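Local coordinates for putative exported protein (Bacteroides fragilis, PDB 3FZX) that is of unknown function but binds calcium and, with its LolA/LolB-like barrel fold, may bind a lipid or other hydrophobic ligand outside the cytoplasm, at residues V156-Y170 with Y184-R197. Numbering follows the deposited sequence.
Sequences VNTPAGAFYCTKVKY and YGYEWYAPNIGIVR
K167 and R197 sandwich the W188 indole: K167 runs alongside with CG over one face, R197 CD over the opposite one. K167 keeps every torsion extended (chi1 -177°), which carries its aliphatic chain along the indole until NZ arrives over the Y186 ring, 4.6 Å from the centroid, a cation-pi contact. V156 CG2 presses on W188 CD1 at 3.3 Å, and E154 takes the indole N-H. The backbones pair as antiparallel strands 161-175 and 180-190, neighbours in the closed beta-barrel. Six hydrogen bonds bind T166 to Y189, V168 to E187 and Y170 to G185; V168 N reaches E187 O at 2.8 Å. The other face carries T166, V168, Y170, E187 and Y189. There T166 CB sits over the Y189 ring, 4.0 Å from its centroid, while V168 CG2 meets the ring edge. Y170 folds its ring back over G185, whose CA lies 3.9 Å from the ring centroid, and one water links Y170 OH to E187 OE1, while E187 OE2 is hydrogen-bonded to Y108 OH. I193 and G194 both face A190 in a classic beta bulge, and I193 CD1 makes a CH-pi contact over one face of the F163 ring, 3.6 Å from its centroid; C165 SG nestles against V196. Packing is looser at the partly exposed end of the K167 face, where K169 NZ stands 5.1 Å from the Y184 ring centroid, at most a weak attraction.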
loop_
_atom_site.group_PDB
_atom_site.type_symbol
_atom_site.label_atom_id
_atom_site.label_comp_id
_atom_site.label_asym_id
_atom_site.label_seq_id
_atom_site.Cartn_x
_atom_site.Cartn_y
_atom_site.Cartn_z
ATOM N N VAL A 156 7.530 -25.985 11.702
ATOM C CA VAL A 156 7.912 -25.114 12.803
ATOM C C VAL A 156 6.938 -25.403 13.939
ATOM O O VAL A 156 5.734 -25.416 13.727
ATOM C CB VAL A 156 7.805 -23.611 12.431
ATOM C CG1 VAL A 156 8.206 -22.757 13.622
ATOM C CG2 VAL A 156 8.694 -23.268 11.195
ATOM N N ASN A 157 7.458 -25.635 15.134
ATOM C CA ASN A 157 6.622 -25.961 16.294
ATOM C C ASN A 157 6.409 -24.712 17.095
ATOM O O ASN A 157 7.363 -24.054 17.443
ATOM C CB ASN A 157 7.323 -26.970 17.190
ATOM C CG ASN A 157 7.363 -28.347 16.608
ATOM O OD1 ASN A 157 6.477 -28.771 15.879
ATOM N ND2 ASN A 157 8.395 -29.073 16.957
ATOM N N THR A 158 5.164 -24.390 17.402
ATOM C CA THR A 158 4.854 -23.186 18.134
ATOM C C THR A 158 3.818 -23.505 19.225
ATOM O O THR A 158 3.245 -24.622 19.248
ATOM C CB THR A 158 4.261 -22.089 17.210
ATOM O OG1 THR A 158 2.877 -22.362 16.983
ATOM C CG2 THR A 158 5.002 -22.001 15.884
ATOM N N PRO A 159 3.562 -22.531 20.130
ATOM C CA PRO A 159 2.497 -22.750 21.129
ATOM C C PRO A 159 1.101 -22.984 20.531
ATOM O O PRO A 159 0.282 -23.664 21.157
ATOM C CB PRO A 159 2.560 -21.484 21.988
ATOM C CG PRO A 159 4.031 -21.102 21.941
ATOM C CD PRO A 159 4.451 -21.416 20.513
ATOM N N ALA A 160 0.849 -22.450 19.338
ATOM C CA ALA A 160 -0.411 -22.702 18.618
ATOM C C ALA A 160 -0.411 -24.042 17.875
ATOM O O ALA A 160 -1.450 -24.488 17.443
ATOM C CB ALA A 160 -0.750 -21.544 17.643
ATOM N N GLY A 161 0.735 -24.683 17.721
ATOM C CA GLY A 161 0.826 -25.969 17.033
ATOM C C GLY A 161 2.017 -26.025 16.081
ATOM O O GLY A 161 2.875 -25.130 16.074
ATOM N N ALA A 162 2.062 -27.099 15.295
ATOM C CA ALA A 162 3.122 -27.352 14.321
ATOM C C ALA A 162 2.567 -27.036 12.931
ATOM O O ALA A 162 1.515 -27.556 12.533
ATOM C CB ALA A 162 3.612 -28.814 14.402
ATOM N N PHE A 163 3.265 -26.172 12.206
ATOM C CA PHE A 163 2.844 -25.727 10.884
ATOM C C PHE A 163 3.977 -25.883 9.858
ATOM O O PHE A 163 5.133 -25.564 10.137
ATOM C CB PHE A 163 2.382 -24.276 10.972
ATOM C CG PHE A 163 1.255 -24.082 11.930
ATOM C CD1 PHE A 163 -0.044 -24.456 11.579
ATOM C CD2 PHE A 163 1.481 -23.568 13.197
ATOM C CE1 PHE A 163 -1.105 -24.314 12.490
ATOM C CE2 PHE A 163 0.429 -23.431 14.114
ATOM C CZ PHE A 163 -0.858 -23.787 13.758
ATOM N N TYR A 164 3.644 -26.399 8.680
ATOM C CA TYR A 164 4.593 -26.500 7.574
ATOM C C TYR A 164 4.690 -25.114 6.975
ATOM O O TYR A 164 3.672 -24.530 6.584
ATOM C CB TYR A 164 4.141 -27.540 6.528
ATOM C CG TYR A 164 5.265 -27.971 5.611
ATOM C CD1 TYR A 164 6.323 -28.723 6.109
ATOM C CD2 TYR A 164 5.284 -27.625 4.267
ATOM C CE1 TYR A 164 7.378 -29.127 5.304
ATOM C CE2 TYR A 164 6.348 -28.041 3.426
ATOM C CZ TYR A 164 7.385 -28.797 3.971
ATOM O OH TYR A 164 8.448 -29.227 3.213
ATOM N N CYS A 165 5.907 -24.577 6.945
ATOM C CA CYS A 165 6.162 -23.200 6.567
ATOM C C CYS A 165 7.189 -23.039 5.467
ATOM O O CYS A 165 8.025 -23.927 5.243
ATOM C CB CYS A 165 6.756 -22.459 7.766
ATOM S SG CYS A 165 5.596 -22.214 9.049
ATOM N N THR A 166 7.135 -21.873 4.828
ATOM C CA THR A 166 8.211 -21.409 3.962
ATOM C C THR A 166 9.115 -20.491 4.786
ATOM O O THR A 166 8.620 -19.592 5.465
ATOM C CB THR A 166 7.657 -20.635 2.748
ATOM O OG1 THR A 166 7.012 -21.572 1.889
ATOM C CG2 THR A 166 8.784 -19.906 1.981
ATOM N N LYS A 167 10.423 -20.749 4.729
ATOM C CA LYS A 167 11.437 -19.957 5.428
ATOM C C LYS A 167 12.139 -19.038 4.454
ATOM O O LYS A 167 12.630 -19.476 3.420
ATOM C CB LYS A 167 12.488 -20.849 6.075
ATOM C CG LYS A 167 13.547 -20.076 6.891
ATOM C CD LYS A 167 14.550 -21.013 7.517
ATOM C CE LYS A 167 15.690 -20.270 8.186
ATOM N NZ LYS A 167 16.534 -21.235 9.012
ATOM N N VAL A 168 12.183 -17.767 4.816
ATOM C CA VAL A 168 12.750 -16.710 4.024
ATOM C C VAL A 168 13.829 -15.989 4.845
ATOM O O VAL A 168 13.728 -15.906 6.066
ATOM C CB VAL A 168 11.617 -15.732 3.619
ATOM C CG1 VAL A 168 12.171 -14.477 2.994
ATOM C CG2 VAL A 168 10.694 -16.415 2.636
ATOM N N LYS A 169 14.892 -15.548 4.181
ATOM C CA LYS A 169 15.924 -14.713 4.794
ATOM C C LYS A 169 15.832 -13.342 4.117
ATOM O O LYS A 169 15.539 -13.264 2.928
ATOM C CB LYS A 169 17.313 -15.319 4.589
ATOM C CG LYS A 169 18.456 -14.508 5.211
ATOM C CD LYS A 169 19.841 -15.180 5.086
ATOM C CE LYS A 169 20.977 -14.231 5.591
ATOM N NZ LYS A 169 22.388 -14.776 5.480
ATOM N N TYR A 170 16.080 -12.277 4.873
ATOM C CA TYR A 170 16.016 -10.893 4.370
ATOM C C TYR A 170 17.039 -9.988 5.067
ATOM O O TYR A 170 17.519 -10.299 6.149
ATOM C CB TYR A 170 14.598 -10.299 4.546
ATOM C CG TYR A 170 14.062 -10.237 5.980
ATOM C CD1 TYR A 170 14.317 -9.135 6.801
ATOM C CD2 TYR A 170 13.282 -11.264 6.500
ATOM C CE1 TYR A 170 13.825 -9.070 8.114
ATOM C CE2 TYR A 170 12.790 -11.212 7.806
ATOM C CZ TYR A 170 13.067 -10.113 8.619
ATOM O OH TYR A 170 12.587 -10.061 9.928
ATOM N N TYR A 184 19.779 -8.400 9.588
ATOM C CA TYR A 184 19.150 -9.395 8.739
ATOM C C TYR A 184 18.136 -10.176 9.590
ATOM O O TYR A 184 18.084 -10.026 10.824
ATOM C CB TYR A 184 20.208 -10.278 8.039
ATOM C CG TYR A 184 20.924 -11.251 8.920
ATOM C CD1 TYR A 184 22.068 -10.877 9.620
ATOM C CD2 TYR A 184 20.455 -12.561 9.069
ATOM C CE1 TYR A 184 22.727 -11.783 10.465
ATOM C CE2 TYR A 184 21.112 -13.476 9.908
ATOM C CZ TYR A 184 22.239 -13.075 10.598
ATOM O OH TYR A 184 22.893 -13.969 11.412
ATOM N N GLY A 185 17.271 -10.932 8.935
ATOM C CA GLY A 185 16.253 -11.686 9.660
ATOM C C GLY A 185 15.785 -12.894 8.901
ATOM O O GLY A 185 16.140 -13.085 7.744
ATOM N N TYR A 186 15.011 -13.725 9.582
ATOM C CA TYR A 186 14.353 -14.856 8.970
ATOM C C TYR A 186 12.878 -14.780 9.308
ATOM O O TYR A 186 12.495 -14.310 10.384
ATOM C CB TYR A 186 14.885 -16.167 9.528
ATOM C CG TYR A 186 16.352 -16.449 9.268
ATOM C CD1 TYR A 186 16.799 -16.903 8.029
ATOM C CD2 TYR A 186 17.285 -16.342 10.293
ATOM C CE1 TYR A 186 18.178 -17.176 7.801
ATOM C CE2 TYR A 186 18.642 -16.621 10.085
ATOM C CZ TYR A 186 19.072 -17.035 8.849
ATOM O OH TYR A 186 20.395 -17.281 8.689
ATOM N N GLU A 187 12.038 -15.240 8.398
ATOM C CA GLU A 187 10.640 -15.452 8.733
ATOM C C GLU A 187 10.103 -16.726 8.096
ATOM O O GLU A 187 10.626 -17.239 7.082
ATOM C CB GLU A 187 9.757 -14.221 8.478
ATOM C CG GLU A 187 9.620 -13.763 7.071
ATOM C CD GLU A 187 8.807 -12.443 6.962
ATOM O OE1 GLU A 187 8.910 -11.566 7.853
ATOM O OE2 GLU A 187 8.074 -12.268 5.969
ATOM N N TRP A 188 9.097 -17.260 8.767
ATOM C CA TRP A 188 8.489 -18.492 8.406
ATOM C C TRP A 188 7.014 -18.174 8.241
ATOM O O TRP A 188 6.420 -17.565 9.149
ATOM C CB TRP A 188 8.663 -19.508 9.511
ATOM C CG TRP A 188 10.029 -20.113 9.669
ATOM C CD1 TRP A 188 10.438 -21.319 9.189
ATOM C CD2 TRP A 188 11.121 -19.600 10.440
ATOM N NE1 TRP A 188 11.719 -21.583 9.589
ATOM C CE2 TRP A 188 12.160 -20.553 10.373
ATOM C CE3 TRP A 188 11.326 -18.426 11.175
ATOM C CZ2 TRP A 188 13.404 -20.361 10.991
ATOM C CZ3 TRP A 188 12.554 -18.238 11.805
ATOM C CH2 TRP A 188 13.584 -19.207 11.710
ATOM N N TYR A 189 6.433 -18.557 7.096
ATOM C CA TYR A 189 5.011 -18.301 6.870
ATOM C C TYR A 189 4.270 -19.502 6.311
ATOM O O TYR A 189 4.857 -20.372 5.668
ATOM C CB TYR A 189 4.796 -17.072 5.998
ATOM C CG TYR A 189 5.339 -17.143 4.588
ATOM C CD1 TYR A 189 6.648 -16.726 4.296
ATOM C CD2 TYR A 189 4.534 -17.571 3.529
ATOM C CE1 TYR A 189 7.144 -16.771 2.992
ATOM C CE2 TYR A 189 5.023 -17.612 2.208
ATOM C CZ TYR A 189 6.316 -17.206 1.951
ATOM O OH TYR A 189 6.777 -17.193 0.666
ATOM N N ALA A 190 2.968 -19.513 6.590
ATOM C CA ALA A 190 2.104 -20.646 6.321
ATOM C C ALA A 190 0.742 -20.192 5.817
ATOM O O ALA A 190 0.268 -19.094 6.172
ATOM C CB ALA A 190 1.909 -21.495 7.605
ATOM N N PRO A 191 0.092 -21.043 5.000
ATOM C CA PRO A 191 -1.262 -20.801 4.508
ATOM C C PRO A 191 -2.242 -20.596 5.640
ATOM O O PRO A 191 -2.179 -21.314 6.637
ATOM C CB PRO A 191 -1.614 -22.102 3.785
ATOM C CG PRO A 191 -0.295 -22.758 3.448
ATOM C CD PRO A 191 0.729 -22.227 4.376
ATOM N N ASN A 192 -3.139 -19.623 5.458
ATOM C CA ASN A 192 -4.215 -19.278 6.358
ATOM C C ASN A 192 -3.762 -18.709 7.725
ATOM O O ASN A 192 -4.576 -18.524 8.608
ATOM C CB ASN A 192 -5.196 -20.459 6.539
ATOM C CG ASN A 192 -5.637 -21.071 5.211
ATOM O OD1 ASN A 192 -6.047 -20.372 4.290
ATOM N ND2 ASN A 192 -5.546 -22.375 5.109
ATOM N N ILE A 193 -2.485 -18.403 7.880
ATOM C CA ILE A 193 -1.959 -17.865 9.152
ATOM C C ILE A 193 -1.125 -16.628 8.916
ATOM O O ILE A 193 -1.334 -15.613 9.552
ATOM C CB ILE A 193 -1.078 -18.903 9.884
ATOM C CG1 ILE A 193 -1.846 -20.198 10.143
ATOM C CG2 ILE A 193 -0.590 -18.366 11.228
ATOM C CD1 ILE A 193 -0.894 -21.359 10.531
ATOM N N GLY A 194 -0.212 -16.689 7.954
ATOM C CA GLY A 194 0.766 -15.626 7.738
ATOM C C GLY A 194 2.042 -16.017 8.445
ATOM O O GLY A 194 2.450 -17.193 8.411
ATOM N N ILE A 195 2.639 -15.061 9.144
ATOM C CA ILE A 195 3.913 -15.267 9.835
ATOM C C ILE A 195 3.723 -16.140 11.080
ATOM O O ILE A 195 2.972 -15.797 12.010
ATOM C CB ILE A 195 4.574 -13.906 10.284
ATOM C CG1 ILE A 195 4.694 -12.903 9.112
ATOM C CG2 ILE A 195 5.919 -14.163 10.984
ATOM C CD1 ILE A 195 5.268 -13.464 7.844
ATOM N N VAL A 196 4.417 -17.263 11.083
ATOM C CA VAL A 196 4.393 -18.212 12.194
ATOM C C VAL A 196 5.545 -17.917 13.157
ATOM O O VAL A 196 5.408 -18.085 14.369
ATOM C CB VAL A 196 4.467 -19.657 11.642
ATOM C CG1 VAL A 196 4.701 -20.679 12.718
ATOM C CG2 VAL A 196 3.157 -19.963 10.890
ATOM N N ARG A 197 6.682 -17.492 12.605
ATOM C CA ARG A 197 7.856 -17.214 13.395
ATOM C C ARG A 197 8.719 -16.218 12.654
ATOM O O ARG A 197 8.715 -16.198 11.420
ATOM C CB ARG A 197 8.621 -18.514 13.630
ATOM C CG ARG A 197 9.914 -18.347 14.443
ATOM C CD ARG A 197 10.716 -19.664 14.552
ATOM N NE ARG A 197 11.928 -19.423 15.334
ATOM C CZ ARG A 197 12.007 -19.438 16.671
ATOM N NH1 ARG A 197 10.964 -19.733 17.442
ATOM N NH2 ARG A 197 13.157 -19.149 17.259
HETATM O O HOH W 1 9.628 -10.476 10.675
#